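Local structure of 401aa long hypothetical glucose-1-phosphate thymidylyltransferase (Sulfolobus tokodaii, 2GGO) at residues F228-G233 against K244-E249; K240-V245 against Y258-V263. The protein is a bifunctional enzyme in the synthesis of UDP-N-acetylglucosamine and UDP-N-acetylgalactosamine, joining a nucleotidyltransferase section to a hexapeptide-repeat section. One frame throughout, in Å; residues are numbered along the deposited sequence.

Contact 1: F228-G233 against K244-E249; sequences FSQNLG and KVIIEE
Asn-231 lays its amide over the side chain of Ile-247, OD1 lying 3.5 Å from Ile-247 CB. With CG anti to the backbone N (chi1 -180°), the same OD1 can accept the N-H of Gly-233 at 2.9 Å, closing an Asx turn; that donor stands above the amide carbonyl plane. The two segments form a short parallel ladder. Gln-230 N donates to Val-245 O, Gln-230 O receives Ile-247 N at 2.8 Å, and Ile-247 O takes the nearly straight N-H of Leu-232 (172°). Beyond the last of these bonds Leu-232 O meets the CA-H of Glu-249, CA to O 3.2 Å. At the other end Ser-229 OG accepts a weak bond from Val-245 N. On the face opposite Asn-231, the Gln-230 side chain slants across that of Ile-246, CG to CG2 4.0 Å. Lys-244 brings its CG to 3.7 Å from Ser-229 N and then bends at its third and fourth torsions, sending NZ past the Phe-228 ring to the backbone oxygens of Leu-223, Asp-224 and Val-227. The ammonium group is thereby tied to the end of helix 212-225 and the loop after it, while strand 230-231 forms the outermost strand of a parallel sheet, with strand 245-247 between it and strand 263-265.

Contact 2: K240-V245 against Y258-V263; sequences KIKGKV and YIEGPV
Tyr-258 and Lys-240 lie side by side on two successive coils of a left-handed parallel beta-helix, the fold of the hexapeptide-repeat transferases. CB and CG of Lys-240 come obliquely to the ring, 3.5 Å from Tyr-258 CD1 and CE1 respectively. Lys-242 crosses obliquely toward the phenol and gives its NZ to Tyr-258 OH at 2.9 Å. Glu-260 lies on this face too, but its OE2 remains 4.3 Å from Lys-242 NZ, beyond a salt bridge; its OE1 is engaged by Tyr-276 on the next coil.

The other face is apolar. Ile-259 CG2, anti to its own backbone N, reaches around the corner to Val-245 CG2 at 3.6 Å; Ile-241 CG1 meets Ile-259 CD1, and Val-245 CG1 meets Val-263 CG1, each at a looser 4.3 Å.

What positions both layers is the backbone. Strands 240-242 and 258-260 run within 1° of parallel, with axes 4.8 Å apart, and are joined through Lys-240 O, Ile-259 O and Lys-242 O, which accept from Ile-259, Lys-242 and Gly-261. Past them the chain turns alike in both coils: Gly-243, with positive phi, is in register with Gly-261, and Lys-244 with Pro-262, which follows a cis peptide bond from Gly-261 and whose ring packs on Leu-223 and Asp-224 of helix 212-225. At this corner Lys-244 O accepts the Val-263 N-H, nearly end-on, and also meets the CA-H groups of Gly-261 and Pro-262, with Pro-262 CA 3.0 Å away.

How the contacts relate
The two contacts illustrate how a beta-helix grows by stacking equivalent coils. Their centres are 10 Å apart, and they share Lys-244 and Val-245, since strand 240-242 leads through the corner into strand 245-247. Contact 1 joins strands 230-231 and 245-247 in one parallel sheet; contact 2 begins in a neighbouring sheet, at strands 240-242 and 258-260, and its far ends, Val-245 and Val-263, enter the first. There Ile-246 N lies 2.9 Å from Val-263 O, a probable hydrogen bond, while Ile-247 CD1 meets Ile-241 CD1 in the interior. Strand 230-231 closely follows helix 212-225, so these contacts build the first coils of the hexapeptide-repeat section beside its junction with the nucleotidyltransferase section.

Contact 1: F228-G233 against K244-E249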
ATOM      1  N   PHE A 228       0.593   5.322  19.707  1.00 45.08           N
ATOM      2  CA  PHE A 228       1.168   6.162  20.743  1.00 47.76           C
ATOM      3  C   PHE A 228       2.260   5.425  21.525  1.00 47.73           C
ATOM      4  O   PHE A 228       2.192   4.199  21.679  1.00 47.44           O
ATOM      5  CB  PHE A 228       0.054   6.718  21.672  1.00 49.76           C
ATOM      6  CG  PHE A 228      -1.006   7.519  20.925  1.00 54.01           C
ATOM      7  CD1 PHE A 228      -0.638   8.660  20.157  1.00 57.06           C
ATOM      8  CD2 PHE A 228      -2.352   7.109  20.930  1.00 56.84           C
ATOM      9  CE1 PHE A 228      -1.596   9.387  19.421  1.00 57.29           C
ATOM     10  CE2 PHE A 228      -3.324   7.831  20.202  1.00 57.54           C
ATOM     11  CZ  PHE A 228      -2.940   8.981  19.450  1.00 56.67           C
ATOM     12  N   SER A 229       3.263   6.182  21.989  1.00 47.73           N
ATOM     13  CA  SER A 229       4.414   5.631  22.709  1.00 47.88           C
ATOM     14  C   SER A 229       4.009   4.598  23.755  1.00 47.55           C
ATOM     15  O   SER A 229       3.219   4.889  24.633  1.00 47.59           O
ATOM     16  CB  SER A 229       5.204   6.747  23.388  1.00 47.68           C
ATOM     17  OG  SER A 229       6.515   6.297  23.717  1.00 51.05           O
ATOM     18  N   GLN A 230       4.533   3.381  23.635  1.00 46.97           N
ATOM     19  CA  GLN A 230       4.279   2.329  24.609  1.00 46.84           C
ATOM     20  C   GLN A 230       5.379   1.292  24.626  1.00 45.02           C
ATOM     21  O   GLN A 230       6.036   1.072  23.632  1.00 44.36           O
ATOM     22  CB  GLN A 230       2.919   1.642  24.360  1.00 46.69           C
ATOM     23  CG  GLN A 230       2.717   1.078  22.960  1.00 49.22           C
ATOM     24  CD  GLN A 230       1.431   0.259  22.845  1.00 49.58           C
ATOM     25  OE1 GLN A 230       1.187  -0.650  23.649  1.00 54.67           O
ATOM     26  NE2 GLN A 230       0.601   0.580  21.843  1.00 51.29           N
ATOM     27  N   ASN A 231       5.538   0.645  25.770  1.00 43.81           N
ATOM     28  CA  ASN A 231       6.465  -0.447  25.899  1.00 43.15           C
ATOM     29  C   ASN A 231       5.765  -1.655  26.499  1.00 43.04           C
ATOM     30  O   ASN A 231       5.468  -1.655  27.682  1.00 43.18           O
ATOM     31  CB  ASN A 231       7.671  -0.034  26.766  1.00 42.51           C
ATOM     32  CG  ASN A 231       8.695  -1.150  26.930  1.00 42.13           C
ATOM     33  OD1 ASN A 231       8.712  -2.122  26.168  1.00 43.61           O
ATOM     34  ND2 ASN A 231       9.555  -1.018  27.919  1.00 40.05           N
ATOM     35  N   LEU A 232       5.530  -2.681  25.678  1.00 42.83           N
ATOM     36  CA  LEU A 232       5.040  -3.991  26.146  1.00 41.98           C
ATOM     37  C   LEU A 232       6.089  -5.087  26.004  1.00 42.26           C
ATOM     38  O   LEU A 232       5.740  -6.266  25.990  1.00 42.76           O
ATOM     39  CB  LEU A 232       3.784  -4.433  25.365  1.00 41.86           C
ATOM     40  CG  LEU A 232       2.624  -3.466  25.071  1.00 39.80           C
ATOM     41  CD1 LEU A 232       1.452  -4.251  24.567  1.00 39.81           C
ATOM     42  CD2 LEU A 232       2.219  -2.652  26.268  1.00 39.84           C
ATOM     43  N   GLY A 233       7.354  -4.706  25.857  1.00 41.92           N
ATOM     44  CA  GLY A 233       8.430  -5.662  25.615  1.00 42.68           C
ATOM     45  C   GLY A 233       9.481  -5.586  26.708  1.00 43.26           C
ATOM     46  O   GLY A 233       9.210  -5.059  27.793  1.00 43.75           O
ATOM     47  N   LYS A 244       8.705   9.212  20.107  1.00 36.05           N
ATOM     48  CA  LYS A 244       7.667   8.161  20.089  1.00 36.33           C
ATOM     49  C   LYS A 244       8.205   6.801  19.724  1.00 36.23           C
ATOM     50  O   LYS A 244       8.714   6.624  18.623  1.00 36.62           O
ATOM     51  CB  LYS A 244       6.569   8.496  19.089  1.00 36.79           C
ATOM     52  CG  LYS A 244       5.322   7.622  19.242  1.00 38.07           C
ATOM     53  CD  LYS A 244       4.455   7.642  18.007  1.00 37.92           C
ATOM     54  CE  LYS A 244       3.702   8.929  17.900  1.00 39.81           C
ATOM     55  NZ  LYS A 244       2.337   8.696  17.358  1.00 45.37           N
ATOM     56  N   VAL A 245       8.048   5.831  20.616  1.00 35.69           N
ATOM     57  CA  VAL A 245       8.480   4.487  20.320  1.00 35.42           C
ATOM     58  C   VAL A 245       7.451   3.446  20.713  1.00 35.40           C
ATOM     59  O   VAL A 245       7.097   3.341  21.874  1.00 36.66           O
ATOM     60  CB  VAL A 245       9.835   4.194  21.005  1.00 35.37           C
ATOM     61  CG1 VAL A 245      10.379   2.863  20.568  1.00 33.73           C
ATOM     62  CG2 VAL A 245      10.836   5.276  20.627  1.00 35.95           C
ATOM     63  N   ILE A 246       6.987   2.656  19.750  1.00 35.10           N
ATOM     64  CA  ILE A 246       6.072   1.552  20.052  1.00 35.15           C
ATOM     65  C   ILE A 246       6.881   0.269  20.154  1.00 35.30           C
ATOM     66  O   ILE A 246       7.460  -0.208  19.172  1.00 35.02           O
ATOM     67  CB  ILE A 246       4.937   1.387  19.010  1.00 34.53           C
ATOM     68  CG1 ILE A 246       4.008   2.588  19.033  1.00 33.71           C
ATOM     69  CG2 ILE A 246       4.100   0.196  19.325  1.00 35.64           C
ATOM     70  CD1 ILE A 246       4.623   3.861  18.450  1.00 32.38           C
ATOM     71  N   ILE A 247       6.926  -0.276  21.361  1.00 35.34           N
ATOM     72  CA  ILE A 247       7.553  -1.558  21.575  1.00 35.03           C
ATOM     73  C   ILE A 247       6.459  -2.568  21.919  1.00 36.20           C
ATOM     74  O   ILE A 247       5.759  -2.432  22.937  1.00 36.21           O
ATOM     75  CB  ILE A 247       8.634  -1.507  22.674  1.00 34.27           C
ATOM     76  CG1 ILE A 247       9.586  -0.338  22.421  1.00 34.38           C
ATOM     77  CG2 ILE A 247       9.377  -2.835  22.715  1.00 33.07           C
ATOM     78  CD1 ILE A 247      10.558  -0.007  23.521  1.00 34.43           C
ATOM     79  N   GLU A 248       6.334  -3.585  21.083  1.00 37.19           N
ATOM     80  CA  GLU A 248       5.270  -4.558  21.204  1.00 39.20           C
ATOM     81  C   GLU A 248       5.687  -5.753  22.005  1.00 40.14           C
ATOM     82  O   GLU A 248       6.860  -5.924  22.335  1.00 40.68           O
ATOM     83  CB  GLU A 248       4.888  -5.033  19.848  1.00 39.15           C
ATOM     84  CG  GLU A 248       4.454  -3.933  19.013  1.00 42.67           C
ATOM     85  CD  GLU A 248       2.994  -3.927  18.947  1.00 50.77           C
ATOM     86  OE1 GLU A 248       2.362  -3.571  20.005  1.00 49.18           O
ATOM     87  OE2 GLU A 248       2.503  -4.332  17.844  1.00 51.84           O
ATOM     88  N   GLU A 249       4.714  -6.596  22.325  1.00 41.20           N
ATOM     89  CA  GLU A 249       4.959  -7.653  23.261  1.00 42.50           C
ATOM     90  C   GLU A 249       5.900  -8.659  22.674  1.00 40.57           C
ATOM     91  O   GLU A 249       5.895  -8.904  21.479  1.00 40.33           O
ATOM     92  CB  GLU A 249       3.652  -8.321  23.670  1.00 42.91           C
ATOM     93  CG  GLU A 249       2.757  -8.707  22.505  1.00 46.53           C
ATOM     94  CD  GLU A 249       1.500  -9.505  22.945  1.00 48.68           C
ATOM     95  OE1 GLU A 249       0.934  -9.206  24.045  1.00 54.40           O
ATOM     96  OE2 GLU A 249       1.104 -10.434  22.174  1.00 55.76           O
TER

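Contact 2: K240-V245 against Y258-V263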
ATOM      1  N   LYS A 240      19.083   3.805  24.849  1.00 32.74           N
ATOM      2  CA  LYS A 240      18.598   5.165  24.884  1.00 33.27           C
ATOM      3  C   LYS A 240      17.367   5.272  24.013  1.00 33.93           C
ATOM      4  O   LYS A 240      17.395   4.861  22.841  1.00 34.30           O
ATOM      5  CB  LYS A 240      19.645   6.162  24.399  1.00 33.64           C
ATOM      6  CG  LYS A 240      19.207   7.652  24.370  1.00 36.18           C
ATOM      7  CD  LYS A 240      19.205   8.251  25.813  1.00 42.06           C
ATOM      8  CE  LYS A 240      19.838   9.649  25.894  1.00 44.23           C
ATOM      9  NZ  LYS A 240      21.331   9.560  25.893  1.00 45.97           N
ATOM     10  N   ILE A 241      16.287   5.840  24.565  1.00 34.35           N
ATOM     11  CA  ILE A 241      15.104   6.146  23.762  1.00 35.26           C
ATOM     12  C   ILE A 241      14.696   7.620  23.758  1.00 35.94           C
ATOM     13  O   ILE A 241      14.532   8.234  24.807  1.00 36.30           O
ATOM     14  CB  ILE A 241      13.920   5.292  24.171  1.00 35.55           C
ATOM     15  CG1 ILE A 241      14.339   3.825  24.243  1.00 35.31           C
ATOM     16  CG2 ILE A 241      12.789   5.509  23.201  1.00 35.61           C
ATOM     17  CD1 ILE A 241      13.283   2.892  24.789  1.00 34.61           C
ATOM     18  N   LYS A 242      14.535   8.169  22.565  1.00 36.73           N
ATOM     19  CA  LYS A 242      13.980   9.502  22.356  1.00 37.27           C
ATOM     20  C   LYS A 242      12.697   9.458  21.496  1.00 37.67           C
ATOM     21  O   LYS A 242      12.589   8.678  20.545  1.00 36.38           O
ATOM     22  CB  LYS A 242      15.019  10.416  21.713  1.00 37.61           C
ATOM     23  CG  LYS A 242      16.167  10.782  22.639  1.00 39.37           C
ATOM     24  CD  LYS A 242      17.475  10.755  21.886  1.00 41.08           C
ATOM     25  CE  LYS A 242      18.562  11.530  22.610  1.00 40.58           C
ATOM     26  NZ  LYS A 242      19.299  12.363  21.612  1.00 43.69           N
ATOM     27  N   GLY A 243      11.706  10.281  21.860  1.00 37.04           N
ATOM     28  CA  GLY A 243      10.542  10.475  20.995  1.00 36.32           C
ATOM     29  C   GLY A 243       9.582   9.341  21.096  1.00 35.46           C
ATOM     30  O   GLY A 243       9.643   8.584  22.046  1.00 36.08           O
ATOM     31  N   LYS A 244       8.705   9.212  20.107  1.00 36.05           N
ATOM     32  CA  LYS A 244       7.667   8.161  20.089  1.00 36.33           C
ATOM     33  C   LYS A 244       8.205   6.801  19.724  1.00 36.23           C
ATOM     34  O   LYS A 244       8.714   6.624  18.623  1.00 36.62           O
ATOM     35  CB  LYS A 244       6.569   8.496  19.089  1.00 36.79           C
ATOM     36  CG  LYS A 244       5.322   7.622  19.242  1.00 38.07           C
ATOM     37  CD  LYS A 244       4.455   7.642  18.007  1.00 37.92           C
ATOM     38  CE  LYS A 244       3.702   8.929  17.900  1.00 39.81           C
ATOM     39  NZ  LYS A 244       2.337   8.696  17.358  1.00 45.37           N
ATOM     40  N   VAL A 245       8.048   5.831  20.616  1.00 35.69           N
ATOM     41  CA  VAL A 245       8.480   4.487  20.320  1.00 35.42           C
ATOM     42  C   VAL A 245       7.451   3.446  20.713  1.00 35.40           C
ATOM     43  O   VAL A 245       7.097   3.341  21.874  1.00 36.66           O
ATOM     44  CB  VAL A 245       9.835   4.194  21.005  1.00 35.37           C
ATOM     45  CG1 VAL A 245      10.379   2.863  20.568  1.00 33.73           C
ATOM     46  CG2 VAL A 245      10.836   5.276  20.627  1.00 35.95           C
ATOM     47  N   TYR A 258      20.191   2.425  20.447  1.00 24.72           N
ATOM     48  CA  TYR A 258      19.865   3.861  20.455  1.00 24.85           C
ATOM     49  C   TYR A 258      18.720   4.110  19.488  1.00 25.95           C
ATOM     50  O   TYR A 258      18.812   3.801  18.300  1.00 24.35           O
ATOM     51  CB  TYR A 258      21.054   4.687  19.997  1.00 24.39           C
ATOM     52  CG  TYR A 258      21.049   6.166  20.383  1.00 24.59           C
ATOM     53  CD1 TYR A 258      21.667   6.603  21.558  1.00 25.96           C
ATOM     54  CD2 TYR A 258      20.476   7.133  19.546  1.00 21.31           C
ATOM     55  CE1 TYR A 258      21.722   7.951  21.893  1.00 23.45           C
ATOM     56  CE2 TYR A 258      20.535   8.506  19.878  1.00 24.35           C
ATOM     57  CZ  TYR A 258      21.154   8.887  21.052  1.00 23.90           C
ATOM     58  OH  TYR A 258      21.231  10.202  21.401  1.00 26.28           O
ATOM     59  N   ILE A 259      17.618   4.651  20.009  1.00 25.34           N
ATOM     60  CA  ILE A 259      16.367   4.785  19.243  1.00 25.09           C
ATOM     61  C   ILE A 259      16.013   6.265  19.203  1.00 26.23           C
ATOM     62  O   ILE A 259      15.921   6.898  20.235  1.00 27.01           O
ATOM     63  CB  ILE A 259      15.247   3.881  19.892  1.00 23.85           C
ATOM     64  CG1 ILE A 259      15.682   2.408  19.896  1.00 23.96           C
ATOM     65  CG2 ILE A 259      13.911   4.012  19.218  1.00 22.73           C
ATOM     66  CD1 ILE A 259      14.683   1.475  20.640  1.00 22.51           C
ATOM     67  N   GLU A 260      15.921   6.840  18.015  1.00 27.49           N
ATOM     68  CA  GLU A 260      15.395   8.187  17.867  1.00 28.73           C
ATOM     69  C   GLU A 260      14.027   8.031  17.228  1.00 28.62           C
ATOM     70  O   GLU A 260      13.930   7.609  16.096  1.00 28.52           O
ATOM     71  CB  GLU A 260      16.358   9.092  17.055  1.00 28.89           C
ATOM     72  CG  GLU A 260      17.721   9.324  17.789  1.00 29.68           C
ATOM     73  CD  GLU A 260      18.789  10.090  16.990  1.00 32.15           C
ATOM     74  OE1 GLU A 260      18.856   9.903  15.746  1.00 33.42           O
ATOM     75  OE2 GLU A 260      19.577  10.879  17.625  1.00 37.83           O
ATOM     76  N   GLY A 261      12.951   8.298  17.986  1.00 28.88           N
ATOM     77  CA  GLY A 261      11.596   8.019  17.511  1.00 28.10           C
ATOM     78  C   GLY A 261      11.213   9.071  16.498  1.00 28.70           C
ATOM     79  O   GLY A 261      11.861  10.127  16.427  1.00 29.44           O
ATOM     80  N   PRO A 262      10.116   8.849  15.751  1.00 28.70           N
ATOM     81  CA  PRO A 262       9.145   7.763  15.861  1.00 29.10           C
ATOM     82  C   PRO A 262       9.580   6.428  15.249  1.00 28.17           C
ATOM     83  O   PRO A 262      10.039   6.386  14.112  1.00 28.89           O
ATOM     84  CB  PRO A 262       7.918   8.294  15.119  1.00 28.19           C
ATOM     85  CG  PRO A 262       8.428   9.273  14.203  1.00 28.88           C
ATOM     86  CD  PRO A 262       9.742   9.804  14.694  1.00 27.83           C
ATOM     87  N   VAL A 263       9.400   5.371  16.030  1.00 27.58           N
ATOM     88  CA  VAL A 263       9.808   4.055  15.642  1.00 26.44           C
ATOM     89  C   VAL A 263       8.789   3.058  16.102  1.00 26.76           C
ATOM     90  O   VAL A 263       8.329   3.094  17.246  1.00 26.38           O
ATOM     91  CB  VAL A 263      11.156   3.759  16.306  1.00 27.08           C
ATOM     92  CG1 VAL A 263      11.414   2.290  16.454  1.00 26.85           C
ATOM     93  CG2 VAL A 263      12.254   4.489  15.554  1.00 25.16           C
TER